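Local coordinates for protein 2-hydroxyisobutanoyl-CoA mutase large subunit (Aquincola tertiaricarbonis, PDB 4R3U) that catalyses, with its small cobalamin-binding partner subunit, the B12-dependent isomerization of 2-hydroxyisobutyryl-CoA and (S)-3-hydroxybutyryl-CoA, at residues Phe129-Pro132 against Thr133-Gly136; Ala210-Leu213 against Lys214-Ala218; Thr157-Asp160 against Met161-Leu164; Glu503-Ile506 against Ser507-Arg510. One frame throughout, in Å; residues are numbered along the deposited sequence.

Along the chain the four contacts lie in series, each a local, continuous stretch; none encloses or crosses another. Contact 1 starts the short helix 131-135 straight after strand 125-128, beside the cobalamin. Contact 3 comes next, at the start of helix 158-164, its centre about 15 Å from that of contact 1. Contact 2 opens helix 213-219 after strand 206-208 and lies about 26 Å, centre to centre, from contact 3. Contact 4, far later, lies within helix 501-515, which comes back against helix 158-164: Asp160 OD1 and Arg508 NE form a salt bridge of 2.8 Å, tying the late helical region to the barrel.

Contact 1: Phe129-Pro132 against Thr133-Gly136; sequences FDMP and TLMG
Asp130 and Thr133 form an N-terminal helix cap, a local contact where strand 125-128 of the TIM barrel's parallel sheet gives way to the short helix 131-135 beside the cobalamin. Asp130 is the N-cap residue. Its OD1 takes two bonds from one residue, from the backbone Thr133 N at 3.1 Å and from the hydroxyl Thr133 OG1 at 2.7 Å, and the two donors arrive from opposite faces of the carboxylate plane. With chi1 at 63°, CG sits between the backbone N and the carbonyl carbon, which swings the short acid back over the first turn. Aspartate suits this place because its carboxylate answers amide hydrogens that no earlier turn can satisfy; its other oxygen, OD2, accepts from Gly149 N. Pro132 fits the first turn, where a missing N-H costs nothing. Thr133 serves two ends: its hydroxyl also bonds to Ile155 N, while its methyl CG2 lies 3.8 Å from Phe129 CB. Leu134 and Met131 add an apolar flank, Leu134 CD1 meeting Met131 SD at 3.8 Å. Phe129, Met131 and Leu134 belong to the cobalamin pocket, and Met131 and Pro132 also pack on Leu26 of the small subunit. Gly136 follows the helix in a Schellman motif with phi 86°, a value glycine adopts without strain. Back in the first turn, Leu134 N donates to Asp130 O at 3.0 Å.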
ATOM      1  N   PHE A 129       9.177 -26.675  -0.050  1.00 20.45           N
ATOM      2  CA  PHE A 129      10.131 -27.786  -0.148  1.00 19.97           C
ATOM      3  C   PHE A 129      11.091 -27.629  -1.315  1.00 25.81           C
ATOM      4  O   PHE A 129      10.818 -26.873  -2.251  1.00 25.57           O
ATOM      5  CB  PHE A 129       9.362 -29.119  -0.222  1.00 20.20           C
ATOM      6  CG  PHE A 129       8.426 -29.307   0.962  1.00 20.21           C
ATOM      7  CD1 PHE A 129       8.876 -29.899   2.142  1.00 21.63           C
ATOM      8  CD2 PHE A 129       7.115 -28.837   0.916  1.00 19.45           C
ATOM      9  CE1 PHE A 129       8.037 -30.009   3.257  1.00 21.71           C
ATOM     10  CE2 PHE A 129       6.288 -28.927   2.037  1.00 21.70           C
ATOM     11  CZ  PHE A 129       6.748 -29.534   3.195  1.00 20.63           C
ATOM     12  N   ASP A 130      12.246 -28.304  -1.235  1.00 23.23           N
ATOM     13  CA  ASP A 130      13.207 -28.259  -2.308  1.00 22.39           C
ATOM     14  C   ASP A 130      12.716 -29.109  -3.509  1.00 27.58           C
ATOM     15  O   ASP A 130      11.751 -29.873  -3.384  1.00 28.03           O
ATOM     16  CB  ASP A 130      14.595 -28.679  -1.810  1.00 23.79           C
ATOM     17  CG  ASP A 130      14.742 -30.090  -1.305  1.00 28.01           C
ATOM     18  OD1 ASP A 130      13.835 -30.905  -1.543  1.00 29.34           O
ATOM     19  OD2 ASP A 130      15.803 -30.405  -0.758  1.00 34.09           O
ATOM     20  N   MET A 131      13.407 -28.994  -4.638  1.00 23.36           N
ATOM     21  CA  MET A 131      13.083 -29.727  -5.847  1.00 23.94           C
ATOM     22  C   MET A 131      13.111 -31.226  -5.677  1.00 27.44           C
ATOM     23  O   MET A 131      12.121 -31.841  -6.064  1.00 27.97           O
ATOM     24  CB  MET A 131      13.937 -29.259  -7.034  1.00 26.48           C
ATOM     25  CG  MET A 131      13.698 -27.821  -7.443  1.00 28.25           C
ATOM     26  SD  MET A 131      11.956 -27.312  -7.425  1.00 30.73           S
ATOM     27  CE  MET A 131      11.259 -28.210  -8.765  1.00 27.14           C
ATOM     28  N   PRO A 132      14.155 -31.854  -5.064  1.00 22.25           N
ATOM     29  CA  PRO A 132      14.108 -33.325  -4.882  1.00 21.79           C
ATOM     30  C   PRO A 132      12.810 -33.800  -4.204  1.00 29.06           C
ATOM     31  O   PRO A 132      12.121 -34.678  -4.737  1.00 31.71           O
ATOM     32  CB  PRO A 132      15.357 -33.620  -4.040  1.00 22.38           C
ATOM     33  CG  PRO A 132      16.300 -32.535  -4.410  1.00 26.71           C
ATOM     34  CD  PRO A 132      15.447 -31.304  -4.595  1.00 21.90           C
ATOM     35  N   THR A 133      12.435 -33.154  -3.087  1.00 23.46           N
ATOM     36  CA  THR A 133      11.240 -33.439  -2.292  1.00 23.20           C
ATOM     37  C   THR A 133       9.952 -33.253  -3.102  1.00 26.78           C
ATOM     38  O   THR A 133       9.057 -34.098  -3.046  1.00 27.10           O
ATOM     39  CB  THR A 133      11.292 -32.612  -0.985  1.00 26.95           C
ATOM     40  OG1 THR A 133      12.511 -32.914  -0.311  1.00 24.85           O
ATOM     41  CG2 THR A 133      10.110 -32.861  -0.056  1.00 23.28           C
ATOM     42  N   LEU A 134       9.873 -32.141  -3.856  1.00 23.27           N
ATOM     43  CA  LEU A 134       8.735 -31.797  -4.721  1.00 21.97           C
ATOM     44  C   LEU A 134       8.556 -32.826  -5.847  1.00 27.67           C
ATOM     45  O   LEU A 134       7.425 -33.178  -6.204  1.00 28.08           O
ATOM     46  CB  LEU A 134       8.920 -30.391  -5.305  1.00 20.23           C
ATOM     47  CG  LEU A 134       8.733 -29.199  -4.326  1.00 22.12           C
ATOM     48  CD1 LEU A 134       9.143 -27.878  -4.990  1.00 20.60           C
ATOM     49  CD2 LEU A 134       7.311 -29.135  -3.758  1.00 20.29           C
ATOM     50  N   MET A 135       9.687 -33.318  -6.370  1.00 23.70           N
ATOM     51  CA  MET A 135       9.782 -34.262  -7.476  1.00 22.73           C
ATOM     52  C   MET A 135       9.781 -35.743  -7.054  1.00 27.58           C
ATOM     53  O   MET A 135       9.807 -36.614  -7.913  1.00 27.54           O
ATOM     54  CB  MET A 135      10.988 -33.897  -8.382  1.00 23.89           C
ATOM     55  CG  MET A 135      10.906 -32.512  -8.994  1.00 25.14           C
ATOM     56  SD  MET A 135       9.301 -32.092  -9.716  1.00 28.43           S
ATOM     57  CE  MET A 135       9.331 -32.930 -11.346  1.00 24.00           C
ATOM     58  N   GLY A 136       9.745 -35.999  -5.751  1.00 25.70           N
ATOM     59  CA  GLY A 136       9.669 -37.345  -5.189  1.00 27.31           C
ATOM     60  C   GLY A 136      10.973 -38.082  -4.979  1.00 32.05           C
ATOM     61  O   GLY A 136      10.971 -39.304  -4.807  1.00 33.48           O
TER

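Contact 2: Ala210-Leu213 against Lys214-Ala218; sequences ADIL and KEYMA
Lys214 folds back over Asp211, its ammonium NZ giving a hydrogen bond of 2.7 Å to the backbone Asp211 O, in the carbonyl plane. With chi1 at 68° CG sits between the backbone N and the carbonyl carbon; bends at chi2 (95°) and chi4 (74°) then bring NZ back over that oxygen. On the way CG passes 3.4 Å from Asp211 OD2. NZ also makes a salt bridge of 2.5 Å with Glu215 OE2, met on the anti side of that carboxylate, and Asn180 OD1 is a further partner. A long flexible lysine suits a place where one buried charge must meet several oxygens; its side chain lies about 3 Å (nearest atoms) from those of His256 and Gln209, which bind the CoA substrate. Asp211 holds its own carboxylate anti to the backbone N, so that OD1 receives Lys214 N at 3.3 Å from above the carboxylate plane. This is a helix-capping bond in the turn after strand 206-208 of the TIM barrel, leading into helix 213-219. The same carboxylate is steadied by Tyr278 OH at OD1 and Ser253 N at OD2. Ile212 lays CG1 3.7 Å from Tyr216 CE2, an apt apolar neighbour for the ring carbons, while Tyr216 OH reaches Tyr224 O. Further on, the turn widens to a pi type at 215-218, and Ala218 O accepts a hydrogen bond from the cobalamin.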
ATOM      1  N   ALA A 210      -1.435 -30.678  -2.647  1.00 24.24           N
ATOM      2  CA  ALA A 210      -1.901 -31.899  -3.330  1.00 24.21           C
ATOM      3  C   ALA A 210      -2.462 -31.835  -4.776  1.00 28.37           C
ATOM      4  O   ALA A 210      -2.351 -32.818  -5.509  1.00 28.42           O
ATOM      5  CB  ALA A 210      -2.828 -32.688  -2.416  1.00 25.00           C
ATOM      6  N   ASP A 211      -3.071 -30.713  -5.171  1.00 26.22           N
ATOM      7  CA  ASP A 211      -3.670 -30.497  -6.507  1.00 26.19           C
ATOM      8  C   ASP A 211      -2.701 -30.789  -7.633  1.00 25.26           C
ATOM      9  O   ASP A 211      -1.847 -29.968  -7.951  1.00 21.52           O
ATOM     10  CB  ASP A 211      -4.245 -29.057  -6.645  1.00 26.70           C
ATOM     11  CG  ASP A 211      -4.959 -28.729  -7.945  1.00 27.43           C
ATOM     12  OD1 ASP A 211      -4.976 -29.594  -8.867  1.00 28.20           O
ATOM     13  OD2 ASP A 211      -5.468 -27.607  -8.061  1.00 31.76           O
ATOM     14  N   ILE A 212      -2.875 -31.949  -8.254  1.00 23.60           N
ATOM     15  CA  ILE A 212      -2.031 -32.398  -9.365  1.00 23.03           C
ATOM     16  C   ILE A 212      -2.453 -31.865 -10.740  1.00 25.94           C
ATOM     17  O   ILE A 212      -1.608 -31.660 -11.600  1.00 27.17           O
ATOM     18  CB  ILE A 212      -1.808 -33.924  -9.324  1.00 26.84           C
ATOM     19  CG1 ILE A 212      -0.517 -34.333 -10.032  1.00 26.49           C
ATOM     20  CG2 ILE A 212      -3.044 -34.717  -9.812  1.00 30.06           C
ATOM     21  CD1 ILE A 212       0.735 -34.087  -9.252  1.00 26.12           C
ATOM     22  N   LEU A 213      -3.733 -31.601 -10.939  1.00 22.01           N
ATOM     23  CA  LEU A 213      -4.221 -31.091 -12.222  1.00 21.11           C
ATOM     24  C   LEU A 213      -3.544 -29.773 -12.615  1.00 27.73           C
ATOM     25  O   LEU A 213      -3.103 -29.615 -13.763  1.00 29.94           O
ATOM     26  CB  LEU A 213      -5.772 -31.056 -12.269  1.00 20.24           C
ATOM     27  CG  LEU A 213      -6.486 -32.454 -12.057  1.00 22.99           C
ATOM     28  CD1 LEU A 213      -7.968 -32.320 -11.888  1.00 23.10           C
ATOM     29  CD2 LEU A 213      -6.183 -33.435 -13.159  1.00 20.78           C
ATOM     30  N   LYS A 214      -3.311 -28.905 -11.625  1.00 23.11           N
ATOM     31  CA  LYS A 214      -2.658 -27.628 -11.845  1.00 22.50           C
ATOM     32  C   LYS A 214      -1.165 -27.788 -12.084  1.00 28.18           C
ATOM     33  O   LYS A 214      -0.533 -26.871 -12.588  1.00 28.20           O
ATOM     34  CB  LYS A 214      -2.984 -26.643 -10.697  1.00 24.72           C
ATOM     35  CG  LYS A 214      -2.403 -26.984  -9.341  1.00 21.03           C
ATOM     36  CD  LYS A 214      -1.080 -26.299  -9.057  1.00 12.27           C
ATOM     37  CE  LYS A 214      -0.739 -26.446  -7.592  1.00 22.47           C
ATOM     38  NZ  LYS A 214      -0.294 -27.828  -7.213  1.00 14.37           N
ATOM     39  N   GLU A 215      -0.592 -28.949 -11.698  1.00 26.18           N
ATOM     40  CA  GLU A 215       0.825 -29.290 -11.908  1.00 24.65           C
ATOM     41  C   GLU A 215       1.054 -29.582 -13.386  1.00 28.14           C
ATOM     42  O   GLU A 215       2.010 -29.077 -13.962  1.00 27.79           O
ATOM     43  CB  GLU A 215       1.228 -30.492 -11.038  1.00 25.52           C
ATOM     44  CG  GLU A 215       1.320 -30.167  -9.541  1.00 26.70           C
ATOM     45  CD  GLU A 215       2.280 -29.049  -9.190  1.00 24.92           C
ATOM     46  OE1 GLU A 215       3.298 -28.904  -9.894  1.00 28.46           O
ATOM     47  OE2 GLU A 215       1.969 -28.253  -8.281  1.00 36.78           O
ATOM     48  N   TYR A 216       0.128 -30.337 -14.018  1.00 24.16           N
ATOM     49  CA  TYR A 216       0.203 -30.621 -15.459  1.00 24.04           C
ATOM     50  C   TYR A 216      -0.021 -29.341 -16.268  1.00 28.09           C
ATOM     51  O   TYR A 216       0.649 -29.100 -17.272  1.00 28.89           O
ATOM     52  CB  TYR A 216      -0.803 -31.715 -15.867  1.00 24.81           C
ATOM     53  CG  TYR A 216      -0.542 -33.046 -15.198  1.00 25.00           C
ATOM     54  CD1 TYR A 216       0.588 -33.799 -15.510  1.00 26.31           C
ATOM     55  CD2 TYR A 216      -1.432 -33.565 -14.265  1.00 25.45           C
ATOM     56  CE1 TYR A 216       0.846 -35.016 -14.874  1.00 28.13           C
ATOM     57  CE2 TYR A 216      -1.190 -34.787 -13.632  1.00 26.44           C
ATOM     58  CZ  TYR A 216      -0.044 -35.504 -13.930  1.00 31.07           C
ATOM     59  OH  TYR A 216       0.203 -36.700 -13.293  1.00 26.66           O
ATOM     60  N   MET A 217      -0.959 -28.521 -15.793  1.00 23.65           N
ATOM     61  CA  MET A 217      -1.375 -27.257 -16.366  1.00 20.97           C
ATOM     62  C   MET A 217      -0.288 -26.172 -16.193  1.00 24.73           C
ATOM     63  O   MET A 217       0.001 -25.431 -17.144  1.00 25.94           O
ATOM     64  CB  MET A 217      -2.637 -26.779 -15.615  1.00 21.62           C
ATOM     65  CG  MET A 217      -3.924 -27.352 -16.078  1.00 24.29           C
ATOM     66  SD  MET A 217      -5.255 -26.316 -15.403  1.00 26.91           S
ATOM     67  CE  MET A 217      -6.639 -27.357 -15.753  1.00 25.58           C
ATOM     68  N   ALA A 218       0.252 -26.023 -14.968  1.00 19.51           N
ATOM     69  CA  ALA A 218       1.145 -24.907 -14.649  1.00 19.32           C
ATOM     70  C   ALA A 218       2.385 -25.123 -13.793  1.00 22.45           C
ATOM     71  O   ALA A 218       3.403 -24.578 -14.155  1.00 20.68           O
ATOM     72  CB  ALA A 218       0.331 -23.744 -14.082  1.00 19.62           C
TER

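Contact 3: Thr157-Asp160 against Met161-Leu164; sequences TLAD and MEAL
A capping box opens helix 158-164, and in the turn that follows Glu162 lies back over Leu158 and Ala159. Thr157 is the N-cap: its OG1 accepts a weak bond from Asp160 N, while Thr157 N returns one to Asp160 OD2 at 3.3 Å, approaching from above the carboxylate plane. Threonine suits the cap because a short hydroxyl can reach back to an amide of the first turn, and aspartate suits the third position of the helix because its carboxylate can accept from the N-H of the N-cap residue. The turn then continues with Glu162 N bonded to Leu158 O at 3.0 Å. Beyond CG the Glu162 chain is extended, chi2 166°, and runs back along the helix, so that OE1 lies 3.5 Å from Ala159 CA and OE2 3.9 Å from Leu158 CG; that OE2 forms a salt bridge with Lys196. The small Ala159 and Ala163 face helix 501-515, and Met161 packs on Leu186 and Met189 of helix 183-196. Asp160 OD2 also accepts from Asp156 N and Gln505 NE2, and OD1 forms a salt bridge with Arg508 NE. Such a concentration of donors, together with the helix N terminus, would be expected to stabilise the ionised carboxylate of Asp160.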
ATOM      1  N   THR A 157      12.613 -38.331   5.068  1.00 33.21           N
ATOM      2  CA  THR A 157      12.152 -39.209   6.163  1.00 33.25           C
ATOM      3  C   THR A 157      11.264 -38.460   7.203  1.00 34.15           C
ATOM      4  O   THR A 157      11.251 -37.228   7.261  1.00 31.38           O
ATOM      5  CB  THR A 157      13.394 -39.792   6.876  1.00 38.26           C
ATOM      6  OG1 THR A 157      14.120 -38.727   7.503  1.00 38.25           O
ATOM      7  CG2 THR A 157      14.324 -40.539   5.938  1.00 34.22           C
ATOM      8  N   LEU A 158      10.543 -39.225   8.024  1.00 31.70           N
ATOM      9  CA  LEU A 158       9.710 -38.715   9.113  1.00 31.69           C
ATOM     10  C   LEU A 158      10.630 -38.021  10.144  1.00 38.92           C
ATOM     11  O   LEU A 158      10.238 -37.004  10.733  1.00 39.59           O
ATOM     12  CB  LEU A 158       8.931 -39.873   9.740  1.00 32.92           C
ATOM     13  CG  LEU A 158       8.258 -39.686  11.105  1.00 36.59           C
ATOM     14  CD1 LEU A 158       7.198 -38.581  11.067  1.00 34.87           C
ATOM     15  CD2 LEU A 158       7.633 -40.997  11.551  1.00 38.76           C
ATOM     16  N   ALA A 159      11.873 -38.544  10.303  1.00 35.45           N
ATOM     17  CA  ALA A 159      12.925 -37.993  11.152  1.00 34.61           C
ATOM     18  C   ALA A 159      13.182 -36.514  10.826  1.00 37.24           C
ATOM     19  O   ALA A 159      13.341 -35.716  11.748  1.00 36.66           O
ATOM     20  CB  ALA A 159      14.198 -38.791  10.972  1.00 35.48           C
ATOM     21  N   ASP A 160      13.184 -36.139   9.519  1.00 33.06           N
ATOM     22  CA  ASP A 160      13.393 -34.766   9.047  1.00 30.43           C
ATOM     23  C   ASP A 160      12.203 -33.895   9.435  1.00 37.37           C
ATOM     24  O   ASP A 160      12.371 -32.683   9.691  1.00 38.38           O
ATOM     25  CB  ASP A 160      13.514 -34.698   7.515  1.00 29.69           C
ATOM     26  CG  ASP A 160      14.621 -35.467   6.838  1.00 38.66           C
ATOM     27  OD1 ASP A 160      15.664 -35.711   7.484  1.00 38.13           O
ATOM     28  OD2 ASP A 160      14.493 -35.734   5.623  1.00 46.68           O
ATOM     29  N   MET A 161      10.985 -34.476   9.369  1.00 33.39           N
ATOM     30  CA  MET A 161       9.774 -33.731   9.743  1.00 33.10           C
ATOM     31  C   MET A 161       9.763 -33.422  11.268  1.00 38.38           C
ATOM     32  O   MET A 161       9.257 -32.373  11.670  1.00 39.10           O
ATOM     33  CB  MET A 161       8.486 -34.463   9.313  1.00 34.92           C
ATOM     34  CG  MET A 161       7.243 -33.593   9.449  1.00 36.05           C
ATOM     35  SD  MET A 161       5.760 -34.287   8.705  1.00 38.77           S
ATOM     36  CE  MET A 161       6.194 -34.091   6.904  1.00 34.95           C
ATOM     37  N   GLU A 162      10.343 -34.314  12.090  1.00 33.84           N
ATOM     38  CA  GLU A 162      10.451 -34.138  13.530  1.00 33.73           C
ATOM     39  C   GLU A 162      11.340 -32.937  13.775  1.00 38.08           C
ATOM     40  O   GLU A 162      10.982 -32.092  14.598  1.00 38.37           O
ATOM     41  CB  GLU A 162      11.023 -35.401  14.190  1.00 36.10           C
ATOM     42  CG  GLU A 162      10.073 -36.583  14.103  1.00 46.18           C
ATOM     43  CD  GLU A 162      10.625 -37.959  14.423  1.00 64.33           C
ATOM     44  OE1 GLU A 162      11.865 -38.124  14.471  1.00 70.50           O
ATOM     45  OE2 GLU A 162       9.803 -38.888  14.582  1.00 50.29           O
ATOM     46  N   ALA A 163      12.452 -32.810  12.989  1.00 34.50           N
ATOM     47  CA  ALA A 163      13.400 -31.677  13.023  1.00 33.34           C
ATOM     48  C   ALA A 163      12.699 -30.418  12.578  1.00 37.86           C
ATOM     49  O   ALA A 163      12.859 -29.387  13.228  1.00 39.13           O
ATOM     50  CB  ALA A 163      14.602 -31.944  12.126  1.00 33.41           C
ATOM     51  N   LEU A 164      11.876 -30.519  11.511  1.00 33.78           N
ATOM     52  CA  LEU A 164      11.089 -29.432  10.932  1.00 33.45           C
ATOM     53  C   LEU A 164      10.095 -28.803  11.895  1.00 37.06           C
ATOM     54  O   LEU A 164       9.957 -27.586  11.916  1.00 37.77           O
ATOM     55  CB  LEU A 164      10.347 -29.915   9.661  1.00 33.27           C
ATOM     56  CG  LEU A 164       9.434 -28.885   8.947  1.00 36.41           C
ATOM     57  CD1 LEU A 164      10.243 -27.909   8.151  1.00 36.51           C
ATOM     58  CD2 LEU A 164       8.432 -29.563   8.060  1.00 36.49           C
TER

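Contact 4: Glu503-Ile506 against Ser507-Arg510; sequences ERQI and SRTR
Arg510 lies along Ile506, one turn earlier in the helix, and can be followed outward from its CB, which sits 3.4 Å from Ile506 O. CG is placed anti to the carbonyl carbon, chi1 -75°, and approaches that same oxygen while coming within 3.9 Å of the methyl Ile506 CG2. From CG to NE the chain is extended, so CD stays beside the methyl and NE reaches 3.4 Å from Ile506 CG2. Beyond it CZ and NH2 still lie near this carbon, the guanidinium meeting it obliquely. A long arginine suits this exposed flank: its methylenes and guanidinium both lie along the methyl CG2. The backbone beneath is alpha helix, residues 503-510 making about two turns of helix 501-515, with Arg510 N donating to Ile506 O at 2.7 Å. Ser507 adds a second bond to its own turn, since OG as well as N donates to Glu503 O, OG at 2.7 Å, the two coming from opposite faces of the carbonyl plane; a small hydroxyl residue is well fitted to this. On the inner flank, Gln505 and Arg508 share a water that donates to Gln505 OE1 at 2.5 Å and accepts from Arg508 NH1 at 3.2 Å, in the guanidinium plane. Gln505 NE2 hydrogen-bonds to Asp160 OD2 and Asp156 OD2, and Arg508 NH2 forms a salt bridge with Glu108, while Thr509 OG1 bonds to Asp156 OD2.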
ATOM      1  N   GLU A 503      25.506 -32.791   2.678  1.00 39.08           N
ATOM      2  CA  GLU A 503      26.222 -33.666   3.602  1.00 40.30           C
ATOM      3  C   GLU A 503      25.376 -33.988   4.856  1.00 42.28           C
ATOM      4  O   GLU A 503      25.206 -35.161   5.194  1.00 41.54           O
ATOM      5  CB  GLU A 503      27.570 -33.011   3.982  1.00 43.46           C
ATOM      6  CG  GLU A 503      28.486 -33.844   4.879  1.00 62.13           C
ATOM      7  CD  GLU A 503      28.425 -33.499   6.360  1.00105.44           C
ATOM      8  OE1 GLU A 503      28.450 -32.291   6.696  1.00113.99           O
ATOM      9  OE2 GLU A 503      28.361 -34.441   7.189  1.00101.70           O
ATOM     10  N   ARG A 504      24.814 -32.933   5.501  1.00 38.70           N
ATOM     11  CA  ARG A 504      23.999 -33.015   6.715  1.00 37.73           C
ATOM     12  C   ARG A 504      22.713 -33.848   6.518  1.00 45.03           C
ATOM     13  O   ARG A 504      22.385 -34.702   7.343  1.00 45.79           O
ATOM     14  CB  ARG A 504      23.671 -31.611   7.223  1.00 30.14           C
ATOM     15  CG  ARG A 504      24.830 -30.925   7.949  1.00 30.93           C
ATOM     16  CD  ARG A 504      24.387 -29.685   8.755  1.00 29.32           C
ATOM     17  NE  ARG A 504      24.004 -28.553   7.907  1.00 23.53           N
ATOM     18  CZ  ARG A 504      22.758 -28.152   7.657  1.00 36.18           C
ATOM     19  NH1 ARG A 504      21.732 -28.746   8.247  1.00 31.10           N
ATOM     20  NH2 ARG A 504      22.532 -27.131   6.834  1.00 23.33           N
ATOM     21  N   GLN A 505      22.017 -33.602   5.404  1.00 42.03           N
ATOM     22  CA  GLN A 505      20.772 -34.255   5.019  1.00 40.73           C
ATOM     23  C   GLN A 505      20.965 -35.732   4.671  1.00 43.03           C
ATOM     24  O   GLN A 505      20.219 -36.553   5.213  1.00 43.50           O
ATOM     25  CB  GLN A 505      20.088 -33.461   3.887  1.00 40.39           C
ATOM     26  CG  GLN A 505      18.763 -34.009   3.401  1.00 46.03           C
ATOM     27  CD  GLN A 505      17.643 -34.014   4.403  1.00 50.95           C
ATOM     28  OE1 GLN A 505      17.547 -33.159   5.297  1.00 43.95           O
ATOM     29  NE2 GLN A 505      16.736 -34.955   4.215  1.00 36.64           N
ATOM     30  N   ILE A 506      21.968 -36.080   3.829  1.00 37.77           N
ATOM     31  CA  ILE A 506      22.262 -37.479   3.446  1.00 38.08           C
ATOM     32  C   ILE A 506      22.605 -38.317   4.688  1.00 42.53           C
ATOM     33  O   ILE A 506      22.104 -39.438   4.836  1.00 42.11           O
ATOM     34  CB  ILE A 506      23.363 -37.615   2.359  1.00 41.78           C
ATOM     35  CG1 ILE A 506      23.362 -36.490   1.275  1.00 40.83           C
ATOM     36  CG2 ILE A 506      23.435 -39.021   1.747  1.00 43.78           C
ATOM     37  CD1 ILE A 506      22.285 -36.394   0.344  1.00 42.29           C
ATOM     38  N   SER A 507      23.415 -37.741   5.602  1.00 39.64           N
ATOM     39  CA  SER A 507      23.835 -38.352   6.863  1.00 39.56           C
ATOM     40  C   SER A 507      22.646 -38.942   7.602  1.00 41.86           C
ATOM     41  O   SER A 507      22.715 -40.105   8.010  1.00 43.89           O
ATOM     42  CB  SER A 507      24.524 -37.318   7.746  1.00 43.95           C
ATOM     43  OG  SER A 507      25.755 -36.911   7.179  1.00 60.32           O
ATOM     44  N   ARG A 508      21.550 -38.144   7.751  1.00 34.91           N
ATOM     45  CA  ARG A 508      20.311 -38.546   8.417  1.00 34.35           C
ATOM     46  C   ARG A 508      19.536 -39.587   7.625  1.00 38.36           C
ATOM     47  O   ARG A 508      19.072 -40.560   8.224  1.00 38.99           O
ATOM     48  CB  ARG A 508      19.428 -37.332   8.718  1.00 33.02           C
ATOM     49  CG  ARG A 508      18.117 -37.669   9.440  1.00 34.07           C
ATOM     50  CD  ARG A 508      17.699 -36.588  10.393  1.00 36.86           C
ATOM     51  NE  ARG A 508      17.397 -35.361   9.667  1.00 39.10           N
ATOM     52  CZ  ARG A 508      17.483 -34.147  10.181  1.00 48.84           C
ATOM     53  NH1 ARG A 508      17.228 -33.083   9.429  1.00 37.64           N
ATOM     54  NH2 ARG A 508      17.855 -33.980  11.440  1.00 43.94           N
ATOM     55  N   THR A 509      19.386 -39.389   6.299  1.00 34.74           N
ATOM     56  CA  THR A 509      18.677 -40.317   5.406  1.00 35.13           C
ATOM     57  C   THR A 509      19.338 -41.696   5.448  1.00 43.77           C
ATOM     58  O   THR A 509      18.625 -42.696   5.600  1.00 44.89           O
ATOM     59  CB  THR A 509      18.477 -39.708   3.993  1.00 36.41           C
ATOM     60  OG1 THR A 509      17.657 -38.553   4.130  1.00 33.45           O
ATOM     61  CG2 THR A 509      17.767 -40.652   3.036  1.00 31.80           C
ATOM     62  N   ARG A 510      20.705 -41.736   5.379  1.00 40.50           N
ATOM     63  CA  ARG A 510      21.522 -42.963   5.417  1.00 40.90           C
ATOM     64  C   ARG A 510      21.340 -43.718   6.741  1.00 45.04           C
ATOM     65  O   ARG A 510      21.286 -44.960   6.742  1.00 46.88           O
ATOM     66  CB  ARG A 510      23.024 -42.653   5.207  1.00 40.07           C
ATOM     67  CG  ARG A 510      23.428 -42.314   3.771  1.00 46.94           C
ATOM     68  CD  ARG A 510      24.941 -42.253   3.614  1.00 57.57           C
ATOM     69  NE  ARG A 510      25.332 -41.736   2.301  1.00 73.54           N
ATOM     70  CZ  ARG A 510      26.567 -41.348   1.972  1.00 96.25           C
ATOM     71  NH1 ARG A 510      27.545 -41.381   2.872  1.00 88.21           N
ATOM     72  NH2 ARG A 510      26.824 -40.897   0.748  1.00 81.25           N
TER
HETATM   73  O   HOH W   1      15.739 -32.253   6.778  1.00 29.85           O